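Local coordinates for 11S globulin seed storage protein (Amaranthus hypochondriacus, PDB 3QAC) that probably serves as a seed storage protein, a nutrient reservoir built as a two-cupin subunit of the 11S globulin family, at residues His133-Asp138 against Ala288-Asp293; Leu330-Met335 against Leu449-Gly454. All blocks are in the same frame, centred on the assembly; numbering follows the deposited sequence.

Contact 1 (His133-Asp138 against Ala288-Asp293)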
loop_
_atom_site.group_PDB
_atom_site.type_symbol
_atom_site.label_atom_id
_atom_site.label_comp_id
_atom_site.label_asym_id
_atom_site.label_seq_id
_atom_site.Cartn_x
_atom_site.Cartn_y
_atom_site.Cartn_z
ATOM N N HIS A 133 -20.347 -3.314 24.357
ATOM C CA HIS A 133 -19.794 -3.851 25.581
ATOM C C HIS A 133 -18.401 -4.405 25.341
ATOM O O HIS A 133 -18.115 -4.951 24.283
ATOM C CB HIS A 133 -20.712 -4.937 26.147
ATOM C CG HIS A 133 -21.978 -4.400 26.738
ATOM N ND1 HIS A 133 -22.082 -4.029 28.063
ATOM C CD2 HIS A 133 -23.189 -4.155 26.183
ATOM C CE1 HIS A 133 -23.305 -3.585 28.301
ATOM N NE2 HIS A 133 -23.998 -3.651 27.177
ATOM N N LEU A 134 -17.534 -4.228 26.327
ATOM C CA LEU A 134 -16.204 -4.811 26.292
ATOM C C LEU A 134 -16.150 -5.863 27.377
ATOM O O LEU A 134 -16.570 -5.608 28.506
ATOM C CB LEU A 134 -15.147 -3.748 26.591
ATOM C CG LEU A 134 -15.074 -2.519 25.683
ATOM C CD1 LEU A 134 -14.260 -1.398 26.324
ATOM C CD2 LEU A 134 -14.487 -2.899 24.345
ATOM N N ARG A 135 -15.633 -7.038 27.053
ATOM C CA ARG A 135 -15.431 -8.053 28.076
ATOM C C ARG A 135 -14.082 -8.729 27.900
ATOM O O ARG A 135 -13.521 -8.739 26.808
ATOM C CB ARG A 135 -16.565 -9.091 28.067
ATOM C CG ARG A 135 -16.734 -9.819 26.733
ATOM C CD ARG A 135 -17.916 -10.806 26.757
ATOM N NE ARG A 135 -17.549 -12.119 27.295
ATOM C CZ ARG A 135 -17.781 -13.273 26.674
ATOM N NH1 ARG A 135 -18.390 -13.290 25.495
ATOM N NH2 ARG A 135 -17.402 -14.417 27.230
ATOM N N GLU A 136 -13.571 -9.294 28.985
ATOM C CA GLU A 136 -12.341 -10.064 28.924
ATOM C C GLU A 136 -12.353 -11.025 27.744
ATOM O O GLU A 136 -13.376 -11.648 27.437
ATOM C CB GLU A 136 -12.137 -10.833 30.220
ATOM C CG GLU A 136 -10.794 -11.530 30.292
ATOM C CD GLU A 136 -10.481 -12.060 31.687
ATOM O OE1 GLU A 136 -10.853 -11.386 32.681
ATOM O OE2 GLU A 136 -9.866 -13.153 31.778
ATOM N N GLY A 137 -11.222 -11.139 27.062
ATOM C CA GLY A 137 -11.143 -12.034 25.931
ATOM C C GLY A 137 -11.564 -11.358 24.646
ATOM O O GLY A 137 -11.451 -11.934 23.568
ATOM N N ASP A 138 -12.063 -10.137 24.757
ATOM C CA ASP A 138 -12.519 -9.404 23.586
ATOM C C ASP A 138 -11.340 -8.907 22.766
ATOM O O ASP A 138 -10.423 -8.270 23.301
ATOM C CB ASP A 138 -13.380 -8.204 23.999
ATOM C CG ASP A 138 -14.878 -8.495 23.937
ATOM O OD1 ASP A 138 -15.292 -9.472 23.271
ATOM O OD2 ASP A 138 -15.645 -7.721 24.545
ATOM N N ALA A 288 -15.966 -6.739 17.252
ATOM C CA ALA A 288 -15.171 -7.529 18.181
ATOM C C ALA A 288 -15.530 -9.002 18.075
ATOM O O ALA A 288 -16.628 -9.344 17.671
ATOM C CB ALA A 288 -15.388 -7.051 19.593
ATOM N N VAL A 289 -14.584 -9.873 18.406
ATOM C CA VAL A 289 -14.923 -11.250 18.737
ATOM C C VAL A 289 -14.158 -11.681 19.995
ATOM O O VAL A 289 -12.991 -11.349 20.183
ATOM C CB VAL A 289 -14.709 -12.278 17.572
ATOM C CG1 VAL A 289 -14.549 -11.599 16.221
ATOM C CG2 VAL A 289 -13.538 -13.196 17.871
ATOM N N ASN A 290 -14.839 -12.404 20.871
ATOM C CA ASN A 290 -14.215 -12.873 22.087
ATOM C C ASN A 290 -13.445 -14.162 21.818
ATOM O O ASN A 290 -14.024 -15.169 21.407
ATOM C CB ASN A 290 -15.261 -13.074 23.164
ATOM C CG ASN A 290 -14.659 -13.162 24.524
ATOM O OD1 ASN A 290 -13.976 -14.130 24.833
ATOM N ND2 ASN A 290 -14.891 -12.147 25.354
ATOM N N VAL A 291 -12.132 -14.121 22.018
ATOM C CA VAL A 291 -11.287 -15.264 21.690
ATOM C C VAL A 291 -11.228 -16.248 22.846
ATOM O O VAL A 291 -10.571 -17.283 22.760
ATOM C CB VAL A 291 -9.854 -14.842 21.297
ATOM C CG1 VAL A 291 -9.865 -14.168 19.944
ATOM C CG2 VAL A 291 -9.280 -13.933 22.341
ATOM N N ASP A 292 -11.920 -15.927 23.933
ATOM C CA ASP A 292 -12.034 -16.871 25.041
ATOM C C ASP A 292 -13.166 -17.882 24.819
ATOM O O ASP A 292 -13.401 -18.767 25.641
ATOM C CB ASP A 292 -12.191 -16.128 26.360
ATOM C CG ASP A 292 -10.868 -15.646 26.893
ATOM O OD1 ASP A 292 -9.847 -16.160 26.380
ATOM O OD2 ASP A 292 -10.843 -14.794 27.820
ATOM N N ASP A 293 -13.842 -17.756 23.685
ATOM C CA ASP A 293 -14.947 -18.639 23.363
ATOM C C ASP A 293 -14.384 -19.940 22.806
ATOM O O ASP A 293 -14.030 -20.017 21.630
ATOM C CB ASP A 293 -15.867 -17.955 22.358
ATOM C CG ASP A 293 -17.068 -18.811 21.968
ATOM O OD1 ASP A 293 -17.010 -20.057 22.113
ATOM O OD2 ASP A 293 -18.073 -18.228 21.498
#
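Asp138 and Asn290 face each other as an antiparallel, non-hydrogen-bonded pair, their CA atoms 4.1 Å apart, where the type II turn Arg135-Asp138 meets the end of strand 288-290. Just beyond the pair, Val291 N donates to Gly137 O over 2.8 Å, and the same carbonyl oxygen receives a CA-H...O contact from Asn290. The side chain of Asn290 reaches into the turn because its CG stands anti to the backbone N (chi1 -163°). There Asn290 ND2 gives a short bond of 2.6 Å to Glu136 O, arriving tilted from the carbonyl plane, and a weak one to Asp138 OD1. The other end of the amide is used at home: Asn290 OD1 accepts from Asp292 N at 2.9 Å, an Asx turn. Arg135 covers the amide, its guanidinium stacked at 24° to the amide plane with ND2 offset toward the rim. Asp138 also braces its own turn, OD2 taking Arg135 N from above the carboxylate plane. Asp292 OD2 lies 3.4 Å from Gly137 CA, while its OD1 forms a salt bridge with Lys327. Were Asn290 an alanine, Glu136 O would probably lose this donor and the Asp292 backbone N its Asx acceptor. The turn joins strands 131-135 and 138-142 of the N-terminal cupin barrel, and strand 288-290, antiparallel to 138-142, edges one of its sheets within this chain.

Contact 2 (Leu330-Met335 against Leu449-Gly454); sequences LYRNAM and LFRSSG
Met335 O receives the shortest sound polar bond here, 2.8 Å from Phe450 N and almost straight, with a CA-H...O contact from Leu449 CA beside it. The return bond, Met335 N to Phe450 O at 2.9 Å, completes an antiparallel hydrogen-bonded pair. On the face carrying Met335 and Phe450, Met335 CG comes within 4.1 Å of Phe450 CD1, obliquely to the ring, and the chain bends at its last torsion (chi3 45°) to set Met335 CE 3.2 Å from Ser452 OG. That hydroxyl is buried without a polar partner in the model. Ser223 of a neighbouring subunit packs on both Met335 and Phe450, placing this face at a subunit interface. The pair sews the short C-terminal strand 449-450 onto strand 335-341 of the second cupin barrel, just after the type II turn Tyr331-Ala334. Just before the turn, Leu330 meets Leu449 methyl to methyl through their CD2 atoms, 3.6 Å apart. Arg451 folds back at chi2 (26°), bringing its guanidinium against the turn, so that Arg332 O sits 2.9 Å from the guanidinium plane, over its centre. Two bonds fix the rotation of this group: Arg451 NE donates in plane to a lone pair of Ser452 O at 3.3 Å, and Arg451 NH1 binds Glu303 O. Arg332 NH1 lies in plane at the edge of the Arg451 guanidinium, the two planes 86° apart, a proximity of like charges that probably costs some energy.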
loop_
_atom_site.group_PDB
_atom_site.type_symbol
_atom_site.label_atom_id
_atom_site.label_comp_id
_atom_site.label_asym_id
_atom_site.label_seq_id
_atom_site.Cartn_x
_atom_site.Cartn_y
_atom_site.Cartn_z
ATOM N N LEU A 330 -1.450 -22.425 26.023
ATOM C CA LEU A 330 -0.706 -23.655 26.139
ATOM C C LEU A 330 -0.862 -24.063 27.568
ATOM O O LEU A 330 -0.716 -23.250 28.462
ATOM C CB LEU A 330 0.763 -23.475 25.767
ATOM C CG LEU A 330 1.101 -23.471 24.279
ATOM C CD1 LEU A 330 2.578 -23.231 24.102
ATOM C CD2 LEU A 330 0.711 -24.796 23.645
ATOM N N TYR A 331 -1.217 -25.320 27.774
ATOM C CA TYR A 331 -1.372 -25.875 29.113
ATOM C C TYR A 331 -0.001 -26.294 29.617
ATOM O O TYR A 331 0.980 -26.193 28.877
ATOM C CB TYR A 331 -2.324 -27.069 29.073
ATOM C CG TYR A 331 -3.728 -26.701 28.645
ATOM C CD1 TYR A 331 -4.366 -25.587 29.180
ATOM C CD2 TYR A 331 -4.418 -27.471 27.715
ATOM C CE1 TYR A 331 -5.655 -25.241 28.797
ATOM C CE2 TYR A 331 -5.714 -27.141 27.327
ATOM C CZ TYR A 331 -6.324 -26.026 27.870
ATOM O OH TYR A 331 -7.602 -25.696 27.488
ATOM N N ARG A 332 0.069 -26.769 30.859
ATOM C CA ARG A 332 1.361 -27.116 31.454
ATOM C C ARG A 332 2.247 -27.943 30.516
ATOM O O ARG A 332 1.831 -28.972 29.988
ATOM C CB ARG A 332 1.204 -27.775 32.847
ATOM C CG ARG A 332 0.735 -29.239 32.866
ATOM C CD ARG A 332 1.773 -30.184 33.523
ATOM N NE ARG A 332 1.556 -30.428 34.954
ATOM C CZ ARG A 332 1.476 -31.638 35.514
ATOM N NH1 ARG A 332 1.585 -32.732 34.769
ATOM N NH2 ARG A 332 1.283 -31.763 36.825
ATOM N N ASN A 333 3.465 -27.447 30.305
ATOM C CA ASN A 333 4.511 -28.112 29.516
ATOM C C ASN A 333 4.176 -28.355 28.047
ATOM O O ASN A 333 4.919 -29.026 27.339
ATOM C CB ASN A 333 4.974 -29.403 30.193
ATOM C CG ASN A 333 5.431 -29.174 31.626
ATOM O OD1 ASN A 333 5.976 -28.118 31.960
ATOM N ND2 ASN A 333 5.203 -30.162 32.485
ATOM N N ALA A 334 3.063 -27.802 27.588
ATOM C CA ALA A 334 2.686 -27.951 26.198
ATOM C C ALA A 334 3.488 -26.973 25.368
ATOM O O ALA A 334 4.028 -25.985 25.884
ATOM C CB ALA A 334 1.204 -27.710 26.013
ATOM N N MET A 335 3.580 -27.260 24.078
ATOM C CA MET A 335 4.306 -26.384 23.179
ATOM C C MET A 335 3.550 -26.157 21.881
ATOM O O MET A 335 2.712 -26.963 21.470
ATOM C CB MET A 335 5.711 -26.928 22.884
ATOM C CG MET A 335 5.806 -27.723 21.599
ATOM S SD MET A 335 7.512 -28.143 21.159
ATOM C CE MET A 335 8.121 -28.697 22.751
ATOM N N LEU A 449 -0.287 -27.581 18.136
ATOM C CA LEU A 449 -0.123 -27.607 19.586
ATOM C C LEU A 449 0.126 -29.031 20.058
ATOM O O LEU A 449 -0.616 -29.945 19.697
ATOM C CB LEU A 449 -1.364 -27.054 20.263
ATOM C CG LEU A 449 -1.653 -25.597 19.923
ATOM C CD1 LEU A 449 -2.882 -25.123 20.658
ATOM C CD2 LEU A 449 -0.454 -24.742 20.280
ATOM N N PHE A 450 1.177 -29.209 20.853
ATOM C CA PHE A 450 1.610 -30.525 21.310
ATOM C C PHE A 450 1.658 -30.577 22.818
ATOM O O PHE A 450 1.965 -29.585 23.473
ATOM C CB PHE A 450 3.031 -30.823 20.841
ATOM C CG PHE A 450 3.230 -30.692 19.370
ATOM C CD1 PHE A 450 4.504 -30.527 18.856
ATOM C CD2 PHE A 450 2.151 -30.738 18.499
ATOM C CE1 PHE A 450 4.701 -30.415 17.497
ATOM C CE2 PHE A 450 2.332 -30.614 17.139
ATOM C CZ PHE A 450 3.605 -30.454 16.629
ATOM N N ARG A 451 1.386 -31.749 23.370
ATOM C CA ARG A 451 1.652 -31.971 24.770
ATOM C C ARG A 451 3.109 -32.383 24.895
ATOM O O ARG A 451 3.569 -33.289 24.198
ATOM C CB ARG A 451 0.734 -33.041 25.342
ATOM C CG ARG A 451 0.792 -33.086 26.852
ATOM C CD ARG A 451 1.205 -31.722 27.401
ATOM N NE ARG A 451 1.663 -31.822 28.779
ATOM C CZ ARG A 451 0.851 -31.827 29.832
ATOM N NH1 ARG A 451 -0.464 -31.732 29.661
ATOM N NH2 ARG A 451 1.355 -31.927 31.057
ATOM N N SER A 452 3.839 -31.691 25.764
ATOM C CA SER A 452 5.280 -31.906 25.909
ATOM C C SER A 452 5.690 -32.129 27.365
ATOM O O SER A 452 4.886 -31.951 28.286
ATOM C CB SER A 452 6.070 -30.731 25.312
ATOM O OG SER A 452 5.951 -30.703 23.896
ATOM N N SER A 453 6.944 -32.531 27.559
ATOM C CA SER A 453 7.482 -32.758 28.901
ATOM C C SER A 453 8.463 -31.646 29.302
ATOM O O SER A 453 9.333 -31.260 28.518
ATOM C CB SER A 453 8.141 -34.140 28.998
ATOM O OG SER A 453 7.169 -35.178 28.987
ATOM N N GLY A 454 8.314 -31.133 30.523
ATOM C CA GLY A 454 9.106 -30.004 30.979
ATOM C C GLY A 454 10.030 -30.351 32.130
ATOM O O GLY A 454 11.062 -29.706 32.320
#

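In the fold
From the N terminus, the chain first builds the N-terminal cupin barrel; contact 1 then brings strand 288-290 back to the turn between strands 131-135 and 138-142, closing a loop of 149 residues that includes helices 217-224 and 228-235. Only afterwards does contact 2 open, and it joins the turn leading into strand 335-341 to the last modelled residues, with 113 residues of the C-terminal cupin and its helices between. The loops neither nest nor cross but follow in series. The centres of contacts 1 and 2 lie about 25 Å apart. Between the nearest atoms of contact 1 and contact 2 there remain about 9 Å, so the two do not touch.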